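PDB 3IHV: SusD homolog from Bacteroides thetaiotaomicron VPI-5482, which probably binds glycans at the cell surface as an outer-membrane protein of the SusD family, helping to capture sugars for uptake. Local coordinates for residues 304-307 against 308-311; 457-460 against 461-465; 472-476 against 477-481; 484-487 against 488-492; 501-504 against 505-509. One frame throughout, in Å; residues are numbered along the deposited sequence.

Overall arrangement
All five contacts are local and follow one another along the chain from contact 1 to contact 5 within the SusD family region. Contact 1 starts helix 306-313. Contact 2 covers the late part of helix 448-463 and the start of the loop after it. Contact 3 turns the chain from helix 469-475 into helix 479-493, and contact 4 continues along that second helix. Contact 5 holds the short helix 504-507. The centres of contacts 1 and 4 lie about 11 Å apart, as do those of contacts 4 and 5, and both pairs touch: T486 and L490 meet V305 and Y502. The R459-D472 salt bridge joins contacts 2 and 3. The distant helix 306-313 packs against helices 448-463 and 479-493.

Contact 1 (304-307 against 308-311); sequences VVHT and FVLD
L310 N donates to H306 O at 2.9 Å, close to the line of the carbonyl. D311 N bonds to T307 O at 3.0 Å. A weak bond runs from F308 N to the O of V305, the N-cap residue. These bonds form the first turn of helix 306-313. The H306 ring swings back over this turn because CG is anti to the backbone N (chi1 -156°). V309 CB lies over one ring face, 4.1 Å from the centroid, as a CH-pi contact. L310 CD2 approaches NE2 of the same ring obliquely at 3.7 Å. V304 CG1 reaches V309 CG2 at 3.7 Å and also meets the edge of the F308 ring. Y366 packs edge-to-face on H306, and W493 also meets this ring. An alanine at H306 would probably leave V309 CB without the ring face beneath it and open a gap beside L310 CD2. Within this turn the H306 ring meets carbons of V309 and L310, while every hydrogen bond is a backbone one.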
loop_
_atom_site.group_PDB
_atom_site.type_symbol
_atom_site.label_atom_id
_atom_site.label_comp_id
_atom_site.label_asym_id
_atom_site.label_seq_id
_atom_site.Cartn_x
_atom_site.Cartn_y
_atom_site.Cartn_z
ATOM N N VAL A 304 -7.430 10.526 11.011
ATOM C CA VAL A 304 -6.049 10.975 11.129
ATOM C C VAL A 304 -5.685 11.272 12.574
ATOM O O VAL A 304 -6.417 11.989 13.281
ATOM C CB VAL A 304 -5.784 12.248 10.274
ATOM C CG1 VAL A 304 -4.308 12.720 10.428
ATOM C CG2 VAL A 304 -6.168 12.009 8.811
ATOM N N VAL A 305 -4.545 10.741 13.022
ATOM C CA VAL A 305 -4.098 10.995 14.389
ATOM C C VAL A 305 -3.747 12.472 14.510
ATOM O O VAL A 305 -2.911 12.975 13.753
ATOM C CB VAL A 305 -2.957 10.054 14.770
ATOM C CG1 VAL A 305 -2.368 10.400 16.163
ATOM C CG2 VAL A 305 -3.440 8.552 14.732
ATOM N N HIS A 306 -4.351 13.188 15.460
ATOM C CA HIS A 306 -4.176 14.647 15.446
ATOM C C HIS A 306 -2.755 15.153 15.716
ATOM O O HIS A 306 -2.359 16.190 15.191
ATOM C CB HIS A 306 -5.173 15.391 16.316
ATOM C CG HIS A 306 -5.350 16.800 15.869
ATOM N ND1 HIS A 306 -5.916 17.105 14.650
ATOM C CD2 HIS A 306 -4.963 17.974 16.420
ATOM C CE1 HIS A 306 -5.927 18.421 14.503
ATOM N NE2 HIS A 306 -5.357 18.971 15.564
ATOM N N THR A 307 -1.981 14.413 16.510
ATOM C CA THR A 307 -0.599 14.795 16.739
ATOM C C THR A 307 0.229 14.818 15.428
ATOM O O THR A 307 1.164 15.620 15.291
ATOM C CB THR A 307 0.017 13.937 17.796
ATOM O OG1 THR A 307 -0.345 12.578 17.573
ATOM C CG2 THR A 307 -0.511 14.366 19.229
ATOM N N PHE A 308 -0.109 13.959 14.473
ATOM C CA PHE A 308 0.511 13.994 13.151
ATOM C C PHE A 308 0.190 15.328 12.475
ATOM O O PHE A 308 1.087 16.003 11.917
ATOM C CB PHE A 308 0.033 12.795 12.322
ATOM C CG PHE A 308 0.581 12.746 10.908
ATOM C CD1 PHE A 308 1.938 12.836 10.668
ATOM C CD2 PHE A 308 -0.270 12.527 9.811
ATOM C CE1 PHE A 308 2.429 12.743 9.394
ATOM C CE2 PHE A 308 0.238 12.445 8.541
ATOM C CZ PHE A 308 1.578 12.564 8.341
ATOM N N VAL A 309 -1.095 15.700 12.516
ATOM C CA VAL A 309 -1.536 16.990 12.007
ATOM C C VAL A 309 -0.744 18.123 12.648
ATOM O O VAL A 309 -0.257 19.020 11.932
ATOM C CB VAL A 309 -3.049 17.255 12.211
ATOM C CG1 VAL A 309 -3.411 18.711 11.783
ATOM C CG2 VAL A 309 -3.901 16.214 11.504
ATOM N N LEU A 310 -0.629 18.112 13.980
ATOM C CA LEU A 310 0.099 19.190 14.656
ATOM C C LEU A 310 1.563 19.270 14.187
ATOM O O LEU A 310 2.064 20.384 13.935
ATOM C CB LEU A 310 -0.024 19.058 16.173
ATOM C CG LEU A 310 -1.450 19.175 16.721
ATOM C CD1 LEU A 310 -1.466 18.904 18.246
ATOM C CD2 LEU A 310 -2.129 20.524 16.427
ATOM N N ASP A 311 2.249 18.123 14.089
ATOM C CA ASP A 311 3.649 18.114 13.630
ATOM C C ASP A 311 3.735 18.707 12.243
ATOM O O ASP A 311 4.536 19.594 11.986
ATOM C CB ASP A 311 4.250 16.721 13.561
ATOM C CG ASP A 311 4.530 16.144 14.908
ATOM O OD1 ASP A 311 4.540 16.919 15.892
ATOM O OD2 ASP A 311 4.689 14.905 14.975
#

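Contact 2 (457-460 against 461-465); sequences KERS and YELSF
K457 O, E458 O and R459 O accept the backbone N-H groups of Y461, E462 and L463, which gives regular i to i+4 helical bonding. K457 O has a second donor, because S460 OG bonds to it at 2.6 Å in the carbonyl plane, on a lone pair. S460 OG stands between the backbone N and the carbonyl carbon (chi1 75°), which turns it back to that oxygen. K457 CG lies over one face of the Y461 ring, 4.2 Å from its centroid, a CH-pi contact. K457 CD and CE continue toward the hydroxyl side. Water 1 joins the two polar ends, 3.0 Å from K457 NZ and 2.6 Å from Y461 OH. This is the late part of helix 448-463 and the start of the loop after it. The helix packs against helices 306-313, 397-412 and 417-430. W312 stacks on the Y461 ring. An alanine in place of Y461 would probably leave the K457 methylenes without their aromatic support and water 1 without its phenol partner. Two residues further on, L463 CD1 sits over a face of the R459 guanidinium, 3.6 Å from R459 NH2. That guanidinium also forms salt bridges to D472 and D399. The E458 and E462 carboxylates both form salt bridges to R320, which probably offsets the repulsion between them.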
loop_
_atom_site.group_PDB
_atom_site.type_symbol
_atom_site.label_atom_id
_atom_site.label_comp_id
_atom_site.label_asym_id
_atom_site.label_seq_id
_atom_site.Cartn_x
_atom_site.Cartn_y
_atom_site.Cartn_z
ATOM N N LYS A 457 10.501 10.297 8.867
ATOM C CA LYS A 457 9.458 11.307 8.907
ATOM C C LYS A 457 8.945 11.645 7.500
ATOM O O LYS A 457 7.716 11.791 7.263
ATOM C CB LYS A 457 9.974 12.583 9.606
ATOM C CG LYS A 457 8.907 13.627 9.774
ATOM C CD LYS A 457 9.381 14.800 10.672
ATOM C CE LYS A 457 10.410 15.629 9.975
ATOM N NZ LYS A 457 10.658 16.861 10.753
ATOM N N GLU A 458 9.872 11.773 6.554
ATOM C CA GLU A 458 9.491 12.128 5.172
ATOM C C GLU A 458 8.524 11.120 4.597
ATOM O O GLU A 458 7.627 11.473 3.838
ATOM C CB GLU A 458 10.734 12.259 4.288
ATOM C CG GLU A 458 10.444 12.925 2.997
ATOM C CD GLU A 458 10.037 14.386 3.172
ATOM O OE1 GLU A 458 10.553 15.041 4.113
ATOM O OE2 GLU A 458 9.200 14.868 2.373
ATOM N N ARG A 459 8.707 9.842 4.941
ATOM C CA ARG A 459 7.792 8.807 4.494
ATOM C C ARG A 459 6.362 9.070 4.939
ATOM O O ARG A 459 5.409 8.810 4.164
ATOM C CB ARG A 459 8.269 7.411 4.928
ATOM C CG ARG A 459 9.571 6.985 4.223
ATOM C CD ARG A 459 9.937 5.552 4.561
ATOM N NE ARG A 459 9.002 4.582 3.980
ATOM C CZ ARG A 459 8.959 4.252 2.693
ATOM N NH1 ARG A 459 9.788 4.799 1.785
ATOM N NH2 ARG A 459 8.029 3.409 2.291
ATOM N N SER A 460 6.188 9.602 6.156
ATOM C CA SER A 460 4.851 9.974 6.600
ATOM C C SER A 460 4.320 11.138 5.788
ATOM O O SER A 460 3.173 11.098 5.340
ATOM C CB SER A 460 4.810 10.254 8.107
ATOM O OG SER A 460 5.396 11.485 8.457
ATOM N N TYR A 461 5.136 12.171 5.549
ATOM C CA TYR A 461 4.696 13.347 4.770
ATOM C C TYR A 461 4.446 13.045 3.300
ATOM O O TYR A 461 3.534 13.632 2.687
ATOM C CB TYR A 461 5.678 14.518 4.924
ATOM C CG TYR A 461 5.818 15.062 6.349
ATOM C CD1 TYR A 461 4.816 14.892 7.308
ATOM C CD2 TYR A 461 6.886 15.866 6.686
ATOM C CE1 TYR A 461 4.924 15.442 8.571
ATOM C CE2 TYR A 461 6.989 16.449 7.942
ATOM C CZ TYR A 461 6.008 16.231 8.877
ATOM O OH TYR A 461 6.125 16.806 10.122
ATOM N N GLU A 462 5.200 12.091 2.748
ATOM C CA GLU A 462 5.036 11.782 1.341
ATOM C C GLU A 462 3.933 10.775 1.054
ATOM O O GLU A 462 3.166 10.925 0.078
ATOM C CB GLU A 462 6.357 11.251 0.762
ATOM C CG GLU A 462 6.274 10.918 -0.732
ATOM C CD GLU A 462 5.887 12.097 -1.627
ATOM O OE1 GLU A 462 6.068 13.300 -1.228
ATOM O OE2 GLU A 462 5.343 11.824 -2.732
ATOM N N LEU A 463 3.854 9.753 1.899
ATOM C CA LEU A 463 3.042 8.569 1.629
ATOM C C LEU A 463 1.873 8.319 2.592
ATOM O O LEU A 463 1.300 7.236 2.586
ATOM C CB LEU A 463 3.985 7.353 1.682
ATOM C CG LEU A 463 5.197 7.394 0.762
ATOM C CD1 LEU A 463 6.209 6.301 1.190
ATOM C CD2 LEU A 463 4.786 7.197 -0.656
ATOM N N SER A 464 1.518 9.310 3.410
ATOM C CA SER A 464 0.496 9.136 4.420
ATOM C C SER A 464 -0.740 8.475 3.867
ATOM O O SER A 464 -1.154 8.810 2.777
ATOM C CB SER A 464 0.106 10.487 5.058
ATOM O OG SER A 464 -0.423 11.415 4.123
ATOM N N PHE A 465 -1.270 7.478 4.618
ATOM C CA PHE A 465 -2.543 6.820 4.312
ATOM C C PHE A 465 -2.490 5.855 3.110
ATOM O O PHE A 465 -3.483 5.182 2.835
ATOM C CB PHE A 465 -3.685 7.834 4.171
ATOM C CG PHE A 465 -3.605 8.934 5.174
ATOM C CD1 PHE A 465 -3.553 8.641 6.540
ATOM C CD2 PHE A 465 -3.532 10.268 4.768
ATOM C CE1 PHE A 465 -3.426 9.665 7.466
ATOM C CE2 PHE A 465 -3.395 11.277 5.706
ATOM C CZ PHE A 465 -3.324 10.973 7.052
HETATM O O HOH W 1 8.099 18.424 10.469
#

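Contact 3 (472-476 against 477-481); sequences DLIRW and GIYYK
L473 O accepts I478 N at 2.9 Å, and G477 N bonds back to I474 O at the same length. These two bonds close a Schellman motif at the end of helix 469-475. G477 has a positive phi (76°), and a CB there would clash with W476 O. I478 then takes the N-cap position of helix 479-493, so one short turn joins the two helices. D472 OD1 is gripped side-on by R475, which brings two nitrogens from the same face of the carboxylate plane. NE is the nearer, 2.8 Å from D472 OD1; the NH2 bond is part of the same salt bridge. D472 OD2 goes to R459, and R475 has a second acidic partner in E406. This charged group ties the last helical turn to helix 448-463. On the apolar side, I478 CG1 stands between its backbone N and carbonyl carbon (chi1 63°). From there it meets L473 CD2 and W476 CB, each at 3.9 Å. The Y479 side chain runs beside that of I474, and Y479 CB touches I474 CG1. Y479 OH bonds to G48 O and to N68. At the edge of the Y479 ring, L473 CD1 lies 4.0 Å from Y479 CD1, near the ring plane.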
loop_
_atom_site.group_PDB
_atom_site.type_symbol
_atom_site.label_atom_id
_atom_site.label_comp_id
_atom_site.label_asym_id
_atom_site.label_seq_id
_atom_site.Cartn_x
_atom_site.Cartn_y
_atom_site.Cartn_z
ATOM N N ASP A 472 6.272 -0.127 7.735
ATOM C CA ASP A 472 7.521 0.612 7.916
ATOM C C ASP A 472 7.900 0.566 9.395
ATOM O O ASP A 472 9.004 0.191 9.716
ATOM C CB ASP A 472 7.392 2.064 7.438
ATOM C CG ASP A 472 7.525 2.221 5.895
ATOM O OD1 ASP A 472 8.082 1.327 5.237
ATOM O OD2 ASP A 472 7.064 3.251 5.357
ATOM N N LEU A 473 6.957 0.941 10.285
ATOM C CA LEU A 473 7.236 0.896 11.728
ATOM C C LEU A 473 7.711 -0.496 12.163
ATOM O O LEU A 473 8.676 -0.649 12.936
ATOM C CB LEU A 473 5.993 1.334 12.531
ATOM C CG LEU A 473 5.550 2.799 12.393
ATOM C CD1 LEU A 473 4.218 3.056 13.150
ATOM C CD2 LEU A 473 6.633 3.782 12.860
ATOM N N ILE A 474 7.074 -1.515 11.598
ATOM C CA ILE A 474 7.429 -2.895 11.873
ATOM C C ILE A 474 8.845 -3.219 11.379
ATOM O O ILE A 474 9.658 -3.714 12.147
ATOM C CB ILE A 474 6.365 -3.895 11.308
ATOM C CG1 ILE A 474 5.081 -3.770 12.124
ATOM C CG2 ILE A 474 6.896 -5.335 11.395
ATOM C CD1 ILE A 474 3.874 -4.481 11.586
ATOM N N ARG A 475 9.178 -2.910 10.124
ATOM C CA ARG A 475 10.518 -3.245 9.647
ATOM C C ARG A 475 11.607 -2.426 10.372
ATOM O O ARG A 475 12.764 -2.864 10.493
ATOM C CB ARG A 475 10.598 -3.113 8.128
ATOM C CG ARG A 475 10.538 -1.678 7.612
ATOM C CD ARG A 475 10.524 -1.650 6.084
ATOM N NE ARG A 475 10.401 -0.281 5.582
ATOM C CZ ARG A 475 11.418 0.542 5.375
ATOM N NH1 ARG A 475 12.645 0.139 5.565
ATOM N NH2 ARG A 475 11.198 1.760 4.929
ATOM N N TRP A 476 11.219 -1.251 10.889
ATOM C CA TRP A 476 12.121 -0.454 11.697
ATOM C C TRP A 476 12.250 -0.951 13.131
ATOM O O TRP A 476 13.107 -0.469 13.842
ATOM C CB TRP A 476 11.712 1.024 11.714
ATOM C CG TRP A 476 11.763 1.709 10.353
ATOM C CD1 TRP A 476 12.615 1.415 9.339
ATOM C CD2 TRP A 476 10.908 2.756 9.873
ATOM N NE1 TRP A 476 12.365 2.213 8.266
ATOM C CE2 TRP A 476 11.339 3.076 8.583
ATOM C CE3 TRP A 476 9.882 3.507 10.444
ATOM C CZ2 TRP A 476 10.723 4.043 7.811
ATOM C CZ3 TRP A 476 9.263 4.492 9.670
ATOM C CH2 TRP A 476 9.688 4.750 8.373
ATOM N N GLY A 477 11.376 -1.873 13.549
ATOM C CA GLY A 477 11.394 -2.458 14.870
ATOM C C GLY A 477 10.838 -1.527 15.934
ATOM O O GLY A 477 11.107 -1.692 17.101
ATOM N N ILE A 478 10.007 -0.564 15.531
ATOM C CA ILE A 478 9.471 0.420 16.483
ATOM C C ILE A 478 7.938 0.492 16.556
ATOM O O ILE A 478 7.404 1.488 17.016
ATOM C CB ILE A 478 10.075 1.836 16.179
ATOM C CG1 ILE A 478 9.698 2.381 14.786
ATOM C CG2 ILE A 478 11.580 1.800 16.375
ATOM C CD1 ILE A 478 10.149 3.838 14.535
ATOM N N TYR A 479 7.241 -0.556 16.130
ATOM C CA TYR A 479 5.782 -0.476 16.059
ATOM C C TYR A 479 5.168 -0.283 17.441
ATOM O O TYR A 479 4.485 0.715 17.694
ATOM C CB TYR A 479 5.184 -1.686 15.339
ATOM C CG TYR A 479 3.715 -1.595 15.272
ATOM C CD1 TYR A 479 3.116 -0.493 14.705
ATOM C CD2 TYR A 479 2.884 -2.597 15.802
ATOM C CE1 TYR A 479 1.708 -0.373 14.637
ATOM C CE2 TYR A 479 1.505 -2.473 15.752
ATOM C CZ TYR A 479 0.928 -1.361 15.152
ATOM O OH TYR A 479 -0.430 -1.179 15.119
ATOM N N TYR A 480 5.456 -1.196 18.358
ATOM C CA TYR A 480 4.934 -1.036 19.720
ATOM C C TYR A 480 5.383 0.286 20.359
ATOM O O TYR A 480 4.569 0.977 20.951
ATOM C CB TYR A 480 5.361 -2.203 20.592
ATOM C CG TYR A 480 4.905 -2.105 22.025
ATOM C CD1 TYR A 480 3.598 -2.451 22.403
ATOM C CD2 TYR A 480 5.777 -1.700 23.019
ATOM C CE1 TYR A 480 3.182 -2.350 23.739
ATOM C CE2 TYR A 480 5.373 -1.611 24.331
ATOM C CZ TYR A 480 4.079 -1.928 24.698
ATOM O OH TYR A 480 3.721 -1.810 26.027
ATOM N N LYS A 481 6.676 0.620 20.263
ATOM C CA LYS A 481 7.208 1.884 20.816
ATOM C C LYS A 481 6.418 3.095 20.279
ATOM O O LYS A 481 6.115 4.028 21.017
ATOM C CB LYS A 481 8.687 2.008 20.398
ATOM C CG LYS A 481 9.453 3.236 20.850
ATOM C CD LYS A 481 10.872 3.284 20.195
ATOM C CE LYS A 481 11.762 4.425 20.744
#

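Contact 4 (484-487 against 488-492); sequences QATA and KELGY. With NA (sodium ion), chain E.
T486 and L490 form the close-packed side of this helical segment. Their side chains lie side by side and point the same way, with T486 CG2 4.0 Å from L490 CD1. The methyl faces L490 because CG2 is anti to the backbone N, while OG1 turns back and bonds to T482 O. Y502 and V305 pack on both residues, so this side of the helix is buried. The opposite character is found at K488 and E489, which are exposed. K488 runs out extended beyond CG. E489 bends at its second torsion (chi2 -73°), though E489 CG stays 3.2 Å from A485 O. Both sides belong to the same regular stretch of helix 479-493. L490 N donates to T486 O at 2.9 Å, nearly in line with the carbonyl. E489 N bonds to A485 O at 3.0 Å, and G491 N to A487 O at 3.1 Å. G491 and Y492 lie toward the far end of the helix, where a sodium ion is bound. G491 O binds it at 2.4 Å, and Y492 O at a longer 2.9 Å. Two waters and W494 O also coordinate the ion.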
loop_
_atom_site.group_PDB
_atom_site.type_symbol
_atom_site.label_atom_id
_atom_site.label_comp_id
_atom_site.label_asym_id
_atom_site.label_seq_id
_atom_site.Cartn_x
_atom_site.Cartn_y
_atom_site.Cartn_z
ATOM N N GLN A 484 2.776 3.275 21.638
ATOM C CA GLN A 484 2.873 3.753 23.016
ATOM C C GLN A 484 3.194 5.240 23.081
ATOM O O GLN A 484 2.587 5.975 23.840
ATOM C CB GLN A 484 3.960 2.938 23.750
ATOM C CG GLN A 484 3.489 1.517 24.051
ATOM C CD GLN A 484 2.527 1.478 25.224
ATOM O OE1 GLN A 484 2.838 1.969 26.305
ATOM N NE2 GLN A 484 1.348 0.918 25.012
ATOM N N ALA A 485 4.101 5.693 22.231
ATOM C CA ALA A 485 4.493 7.103 22.264
ATOM C C ALA A 485 3.363 7.982 21.733
ATOM O O ALA A 485 3.168 9.113 22.217
ATOM C CB ALA A 485 5.773 7.323 21.460
ATOM N N THR A 486 2.656 7.482 20.725
ATOM C CA THR A 486 1.514 8.192 20.164
ATOM C C THR A 486 0.419 8.389 21.233
ATOM O O THR A 486 -0.168 9.486 21.350
ATOM C CB THR A 486 0.974 7.513 18.912
ATOM O OG1 THR A 486 2.027 7.438 17.936
ATOM C CG2 THR A 486 -0.223 8.325 18.354
ATOM N N ALA A 487 0.173 7.344 22.019
ATOM C CA ALA A 487 -0.790 7.428 23.121
ATOM C C ALA A 487 -0.423 8.567 24.079
ATOM O O ALA A 487 -1.271 9.390 24.439
ATOM C CB ALA A 487 -0.906 6.077 23.861
ATOM N N LYS A 488 0.846 8.633 24.483
ATOM C CA LYS A 488 1.315 9.716 25.375
ATOM C C LYS A 488 1.129 11.089 24.759
ATOM O O LYS A 488 0.605 12.001 25.397
ATOM C CB LYS A 488 2.806 9.573 25.662
ATOM C CG LYS A 488 3.148 8.322 26.334
ATOM C CD LYS A 488 4.605 8.235 26.757
ATOM C CE LYS A 488 4.875 6.843 27.386
ATOM N NZ LYS A 488 6.328 6.520 27.636
ATOM N N GLU A 489 1.529 11.219 23.497
ATOM C CA GLU A 489 1.459 12.499 22.818
ATOM C C GLU A 489 0.049 13.027 22.650
ATOM O O GLU A 489 -0.191 14.215 22.846
ATOM C CB GLU A 489 2.206 12.454 21.490
ATOM C CG GLU A 489 3.734 12.213 21.628
ATOM C CD GLU A 489 4.510 13.427 22.155
ATOM O OE1 GLU A 489 3.988 14.560 22.147
ATOM O OE2 GLU A 489 5.650 13.219 22.613
ATOM N N LEU A 490 -0.894 12.153 22.330
ATOM C CA LEU A 490 -2.287 12.553 22.264
ATOM C C LEU A 490 -2.747 12.978 23.636
ATOM O O LEU A 490 -3.518 13.930 23.756
ATOM C CB LEU A 490 -3.164 11.410 21.721
ATOM C CG LEU A 490 -3.000 11.070 20.255
ATOM C CD1 LEU A 490 -3.615 9.673 19.910
ATOM C CD2 LEU A 490 -3.632 12.182 19.398
ATOM N N GLY A 491 -2.265 12.291 24.672
ATOM C CA GLY A 491 -2.633 12.643 26.038
ATOM C C GLY A 491 -2.128 14.020 26.407
ATOM O O GLY A 491 -2.833 14.766 27.091
ATOM N N TYR A 492 -0.916 14.380 25.971
ATOM C CA TYR A 492 -0.398 15.725 26.229
ATOM C C TYR A 492 -1.284 16.784 25.495
ATOM O O TYR A 492 -1.649 17.810 26.056
ATOM C CB TYR A 492 1.061 15.889 25.786
ATOM C CG TYR A 492 2.083 14.908 26.367
ATOM C CD1 TYR A 492 2.049 14.521 27.683
ATOM C CD2 TYR A 492 3.159 14.472 25.588
ATOM C CE1 TYR A 492 3.007 13.648 28.194
ATOM C CE2 TYR A 492 4.121 13.603 26.086
ATOM C CZ TYR A 492 4.030 13.194 27.388
ATOM O OH TYR A 492 4.989 12.328 27.885
HETATM NA NA NA E . -3.293 16.840 28.283
HETATM O O HOH W 2 -2.866 18.748 29.113
HETATM O O HOH W 3 -1.467 15.951 29.794
#

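Contact 5 (501-504 against 505-509); sequences NYSV and ATYTE
T508 OG1 lies anti to its own carbonyl carbon (chi1 -60°) and V504 CG2 anti to its backbone N, which sets the two side chains next to each other. T508 OG1 then donates to V504 O at 2.8 Å, from above the carbonyl plane. T508 N bonds to the same oxygen at 3.1 Å, nearly straight along the carbonyl, so V504 O is gripped twice by one residue. T508 OG1 also bonds to N68. At the other end, Y502 CG is anti to the backbone N (chi1 -161°), and the ring comes obliquely against A505 CB. Y502 CD2 touches A505 CB at 3.7 Å, while Y502 OH bonds to T49 O. The segment forms the short, weakly bonded helix 504-507. Its first bonds are of the i to i+3 kind: A505 N donates to Y502 O, and T506 N to S503 O at 2.9 Å. Both donors stand above the plane of the carbonyl they reach. S503 OG lies at the edge of the Y507 ring, in its plane, 3.6 Å from Y507 CE2. Water 5 joins S503 OG to T506 OG1, at 3.1 Å from each. Water 4 donates to Y502 O at 2.7 Å. T486, A487 and L490 of helix 479-493 pack against the Y502 and A505 side.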
loop_
_atom_site.group_PDB
_atom_site.type_symbol
_atom_site.label_atom_id
_atom_site.label_comp_id
_atom_site.label_asym_id
_atom_site.label_seq_id
_atom_site.Cartn_x
_atom_site.Cartn_y
_atom_site.Cartn_z
ATOM N N ASN A 501 -9.293 9.677 21.805
ATOM C CA ASN A 501 -9.442 8.359 21.179
ATOM C C ASN A 501 -8.130 7.778 20.680
ATOM O O ASN A 501 -7.479 8.373 19.818
ATOM C CB ASN A 501 -10.325 8.423 19.937
ATOM C CG ASN A 501 -11.733 8.879 20.206
ATOM O OD1 ASN A 501 -12.238 8.826 21.336
ATOM N ND2 ASN A 501 -12.390 9.362 19.132
ATOM N N TYR A 502 -7.748 6.590 21.161
ATOM C CA TYR A 502 -6.565 5.895 20.610
ATOM C C TYR A 502 -6.633 4.457 21.099
ATOM O O TYR A 502 -5.732 3.953 21.786
ATOM C CB TYR A 502 -5.223 6.582 20.995
ATOM C CG TYR A 502 -4.097 6.174 20.092
ATOM C CD1 TYR A 502 -4.160 6.400 18.724
ATOM C CD2 TYR A 502 -2.963 5.578 20.597
ATOM C CE1 TYR A 502 -3.127 6.013 17.902
ATOM C CE2 TYR A 502 -1.955 5.179 19.800
ATOM C CZ TYR A 502 -2.008 5.389 18.465
ATOM O OH TYR A 502 -0.958 4.952 17.650
ATOM N N SER A 503 -7.709 3.790 20.689
ATOM C CA SER A 503 -8.012 2.448 21.189
ATOM C C SER A 503 -6.937 1.424 20.877
ATOM O O SER A 503 -6.673 0.523 21.665
ATOM C CB SER A 503 -9.376 2.010 20.645
ATOM O OG SER A 503 -9.700 0.724 21.141
ATOM N N VAL A 504 -6.261 1.584 19.748
ATOM C CA VAL A 504 -5.171 0.684 19.366
ATOM C C VAL A 504 -4.141 0.530 20.490
ATOM O O VAL A 504 -3.629 -0.566 20.686
ATOM C CB VAL A 504 -4.516 1.086 18.005
ATOM C CG1 VAL A 504 -3.846 2.489 18.083
ATOM C CG2 VAL A 504 -3.516 0.030 17.541
ATOM N N ALA A 505 -3.850 1.591 21.254
ATOM C CA ALA A 505 -2.877 1.451 22.376
ATOM C C ALA A 505 -3.336 0.524 23.503
ATOM O O ALA A 505 -2.517 -0.022 24.226
ATOM C CB ALA A 505 -2.510 2.817 22.993
ATOM N N THR A 506 -4.634 0.377 23.717
ATOM C CA THR A 506 -5.128 -0.498 24.766
ATOM C C THR A 506 -4.711 -1.958 24.552
ATOM O O THR A 506 -4.368 -2.652 25.505
ATOM C CB THR A 506 -6.674 -0.400 24.807
ATOM O OG1 THR A 506 -7.012 0.954 25.065
ATOM C CG2 THR A 506 -7.332 -1.317 25.860
ATOM N N TYR A 507 -4.671 -2.394 23.301
ATOM C CA TYR A 507 -4.506 -3.823 22.986
ATOM C C TYR A 507 -3.203 -4.237 22.319
ATOM O O TYR A 507 -2.854 -5.420 22.341
ATOM C CB TYR A 507 -5.650 -4.203 22.045
ATOM C CG TYR A 507 -7.021 -3.875 22.593
ATOM C CD1 TYR A 507 -7.603 -4.684 23.563
ATOM C CD2 TYR A 507 -7.731 -2.769 22.145
ATOM C CE1 TYR A 507 -8.820 -4.403 24.061
ATOM C CE2 TYR A 507 -8.999 -2.497 22.626
ATOM C CZ TYR A 507 -9.532 -3.328 23.577
ATOM O OH TYR A 507 -10.764 -3.096 24.127
ATOM N N THR A 508 -2.497 -3.286 21.687
ATOM C CA THR A 508 -1.253 -3.589 20.956
ATOM C C THR A 508 -0.220 -4.139 21.913
ATOM O O THR A 508 0.066 -3.539 22.962
ATOM C CB THR A 508 -0.696 -2.363 20.227
ATOM O OG1 THR A 508 -1.686 -1.917 19.284
ATOM C CG2 THR A 508 0.588 -2.686 19.479
ATOM N N GLU A 509 0.308 -5.305 21.571
ATOM C CA GLU A 509 1.213 -6.037 22.455
ATOM C C GLU A 509 2.557 -6.233 21.804
ATOM O O GLU A 509 2.672 -6.696 20.677
ATOM C CB GLU A 509 0.563 -7.372 22.824
ATOM C CG GLU A 509 1.344 -8.251 23.808
ATOM C CD GLU A 509 0.579 -9.519 24.234
ATOM O OE1 GLU A 509 -0.672 -9.592 24.068
ATOM O OE2 GLU A 509 1.252 -10.436 24.764
HETATM O O HOH W 4 -5.832 4.154 24.514
HETATM O O HOH W 5 -9.952 1.170 24.150
#